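Long-range contact in adenylyl-sulfate kinase 1, chloroplastic (Arabidopsis thaliana, PDB 4FXP), which phosphorylates adenosine 5'-phosphosulfate with ATP to make 3'-phosphoadenylyl sulfate, the activated form of sulfate: residues S106-D111 and D160-P165. Residues are numbered along the deposited sequence; the frame is centred on the assembly and turned at random.
Sequences SPYRTD and DDPYEP. With ADX (adenosine-5'-phosphosulfate), chain D.
The E164 carboxylate, from a distant loop, takes the first backbone N-H of helix 109-117, just after the N-cap residue Y108. E164 OE1 accepts a hydrogen bond from R109 N at 2.9 Å, nearly along the C-O axis, and a water links the same oxygen to the N of T110. The E164 chain runs extended beyond CG (chi2 175°), which carries the carboxylate up to the helix start. At its root, E164 N donates to P107 O at 2.7 Å, in the carbonyl plane. R109 folds back over E164: CB of E164 sits 3.7 Å above the guanidinium centre. R109 NH1 donates a hydrogen bond to P165 O at 2.8 Å, in the guanidinium plane. With an alanine at R109, P165 O would probably lose this donor and E164 CB its cover. This is the substrate side of a P-loop kinase fold. S106, probably the phosphoserine intermediate, donates a hydrogen bond from its backbone N to sulfate oxygen O3B of adenosine-5'-phosphosulfate at 2.9 Å. P107 lies against the Y163 ring, its O over one face, with Y163 CD1 3.5 Å from P107 CA; the Y163 hydroxyl bonds to T31. CG of P162 meets the Y108 ring edge-on at CE1, 3.7 Å away.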
loop_
_atom_site.group_PDB
_atom_site.type_symbol
_atom_site.label_atom_id
_atom_site.label_comp_id
_atom_site.label_asym_id
_atom_site.label_seq_id
_atom_site.Cartn_x
_atom_site.Cartn_y
_atom_site.Cartn_z
ATOM N N SER A 106 2.053 -6.854 16.471
ATOM C CA SER A 106 0.632 -7.128 16.321
ATOM C C SER A 106 0.090 -7.974 17.462
ATOM O O SER A 106 -0.335 -9.046 17.230
ATOM C CB SER A 106 0.308 -7.713 14.942
ATOM O OG SER A 106 1.149 -8.752 14.607
ATOM N N PRO A 107 0.182 -7.487 18.694
ATOM C CA PRO A 107 -0.050 -8.305 19.887
ATOM C C PRO A 107 -1.483 -8.731 20.185
ATOM O O PRO A 107 -1.668 -9.654 20.979
ATOM C CB PRO A 107 0.465 -7.388 21.005
ATOM C CG PRO A 107 0.195 -6.005 20.490
ATOM C CD PRO A 107 0.396 -6.074 19.000
ATOM N N TYR A 108 -2.476 -8.091 19.589
ATOM C CA TYR A 108 -3.861 -8.389 19.957
ATOM C C TYR A 108 -4.561 -9.273 18.932
ATOM O O TYR A 108 -4.587 -8.956 17.746
ATOM C CB TYR A 108 -4.659 -7.101 20.161
ATOM C CG TYR A 108 -4.009 -6.107 21.096
ATOM C CD1 TYR A 108 -3.668 -6.454 22.399
ATOM C CD2 TYR A 108 -3.747 -4.815 20.678
ATOM C CE1 TYR A 108 -3.076 -5.530 23.254
ATOM C CE2 TYR A 108 -3.161 -3.892 21.520
ATOM C CZ TYR A 108 -2.828 -4.245 22.799
ATOM O OH TYR A 108 -2.244 -3.300 23.614
ATOM N N ARG A 109 -5.138 -10.374 19.404
ATOM C CA ARG A 109 -5.804 -11.337 18.531
ATOM C C ARG A 109 -6.958 -10.733 17.742
ATOM O O ARG A 109 -7.137 -11.041 16.565
ATOM C CB ARG A 109 -6.311 -12.557 19.329
ATOM C CG ARG A 109 -5.293 -13.677 19.462
ATOM C CD ARG A 109 -5.867 -14.934 20.151
ATOM N NE ARG A 109 -6.328 -14.665 21.506
ATOM C CZ ARG A 109 -5.670 -14.994 22.616
ATOM N NH1 ARG A 109 -4.500 -15.633 22.557
ATOM N NH2 ARG A 109 -6.195 -14.690 23.796
ATOM N N THR A 110 -7.757 -9.893 18.390
ATOM C CA THR A 110 -8.938 -9.348 17.721
ATOM C C THR A 110 -8.541 -8.489 16.520
ATOM O O THR A 110 -9.254 -8.429 15.511
ATOM C CB THR A 110 -9.826 -8.529 18.682
ATOM O OG1 THR A 110 -11.037 -8.159 18.012
ATOM C CG2 THR A 110 -9.105 -7.275 19.162
ATOM N N ASP A 111 -7.391 -7.835 16.631
ATOM C CA ASP A 111 -6.930 -6.957 15.565
ATOM C C ASP A 111 -6.337 -7.752 14.411
ATOM O O ASP A 111 -6.622 -7.458 13.250
ATOM C CB ASP A 111 -5.960 -5.910 16.112
ATOM C CG ASP A 111 -6.631 -4.967 17.095
ATOM O OD1 ASP A 111 -7.790 -4.585 16.842
ATOM O OD2 ASP A 111 -6.010 -4.613 18.121
ATOM N N ASP A 160 5.231 -5.255 30.285
ATOM C CA ASP A 160 4.092 -4.646 30.968
ATOM C C ASP A 160 3.018 -4.241 29.968
ATOM O O ASP A 160 2.316 -3.248 30.149
ATOM C CB ASP A 160 4.492 -3.471 31.872
ATOM C CG ASP A 160 5.203 -2.369 31.121
ATOM O OD1 ASP A 160 5.781 -2.652 30.050
ATOM O OD2 ASP A 160 5.189 -1.215 31.603
ATOM N N ASP A 161 2.908 -5.027 28.904
ATOM C CA ASP A 161 1.813 -4.908 27.951
ATOM C C ASP A 161 1.616 -6.277 27.316
ATOM O O ASP A 161 2.579 -7.015 27.126
ATOM C CB ASP A 161 2.115 -3.861 26.886
ATOM C CG ASP A 161 0.859 -3.223 26.338
ATOM O OD1 ASP A 161 0.249 -2.416 27.069
ATOM O OD2 ASP A 161 0.475 -3.533 25.189
ATOM N N PRO A 162 0.366 -6.631 26.999
ATOM C CA PRO A 162 0.066 -8.026 26.652
ATOM C C PRO A 162 0.435 -8.440 25.225
ATOM O O PRO A 162 0.351 -7.635 24.293
ATOM C CB PRO A 162 -1.453 -8.108 26.851
ATOM C CG PRO A 162 -1.928 -6.725 26.612
ATOM C CD PRO A 162 -0.849 -5.807 27.107
ATOM N N TYR A 163 0.871 -9.688 25.070
ATOM C CA TYR A 163 0.915 -10.319 23.755
ATOM C C TYR A 163 -0.042 -11.512 23.775
ATOM O O TYR A 163 0.041 -12.360 24.669
ATOM C CB TYR A 163 2.329 -10.794 23.374
ATOM C CG TYR A 163 2.324 -11.417 21.994
ATOM C CD1 TYR A 163 2.390 -10.616 20.851
ATOM C CD2 TYR A 163 2.188 -12.793 21.827
ATOM C CE1 TYR A 163 2.340 -11.174 19.573
ATOM C CE2 TYR A 163 2.144 -13.363 20.554
ATOM C CZ TYR A 163 2.215 -12.545 19.432
ATOM O OH TYR A 163 2.154 -13.113 18.171
ATOM N N GLU A 164 -0.947 -11.570 22.799
ATOM C CA GLU A 164 -1.921 -12.650 22.700
ATOM C C GLU A 164 -1.618 -13.514 21.482
ATOM O O GLU A 164 -1.861 -13.101 20.348
ATOM C CB GLU A 164 -3.337 -12.086 22.585
ATOM C CG GLU A 164 -3.716 -11.099 23.672
ATOM C CD GLU A 164 -5.087 -10.482 23.427
ATOM O OE1 GLU A 164 -5.430 -10.239 22.252
ATOM O OE2 GLU A 164 -5.827 -10.245 24.403
ATOM N N PRO A 165 -1.080 -14.724 21.711
ATOM C CA PRO A 165 -0.704 -15.607 20.601
ATOM C C PRO A 165 -1.893 -16.054 19.763
ATOM O O PRO A 165 -3.005 -16.137 20.276
ATOM C CB PRO A 165 -0.070 -16.816 21.307
ATOM C CG PRO A 165 -0.488 -16.712 22.730
ATOM C CD PRO A 165 -0.669 -15.265 23.017
HETATM S SB ADX D . 2.616 -2.995 17.184
HETATM O O1B ADX D . 1.875 -1.774 17.017
HETATM O O2B ADX D . 2.311 -3.573 18.514
HETATM O O3B ADX D . 2.235 -3.950 16.123
HETATM P PA ADX D . 4.996 -2.422 15.888
HETATM O O1A ADX D . 4.194 -1.622 14.914
HETATM O O2A ADX D . 5.517 -3.718 15.292
HETATM O O3A ADX D . 4.093 -2.706 17.164
HETATM O "O5'" ADX D . 6.212 -1.569 16.422
HETATM C "C5'" ADX D . 7.212 -2.125 17.243
HETATM C "C4'" ADX D . 8.440 -1.366 17.359
HETATM O "O4'" ADX D . 8.146 -0.123 17.991
HETATM C "C3'" ADX D . 9.448 -2.039 18.233
HETATM O "O3'" ADX D . 10.417 -2.690 17.463
HETATM C "C2'" ADX D . 10.086 -0.968 18.906
HETATM O "O2'" ADX D . 11.142 -0.519 18.110
HETATM C "C1'" ADX D . 9.119 0.148 18.955
HETATM N N9 ADX D . 8.534 0.382 20.244
HETATM C C8 ADX D . 8.490 1.576 20.877
HETATM N N7 ADX D . 7.740 1.443 21.984
HETATM C C5 ADX D . 7.295 0.167 22.048
HETATM C C6 ADX D . 6.490 -0.545 22.955
HETATM N N6 ADX D . 5.941 0.133 24.084
HETATM N N1 ADX D . 6.220 -1.858 22.737
HETATM C C2 ADX D . 6.720 -2.485 21.657
HETATM N N3 ADX D . 7.490 -1.823 20.759
HETATM C C4 ADX D . 7.796 -0.516 20.933
HETATM O O HOH W 1 -7.682 -9.457 21.320
#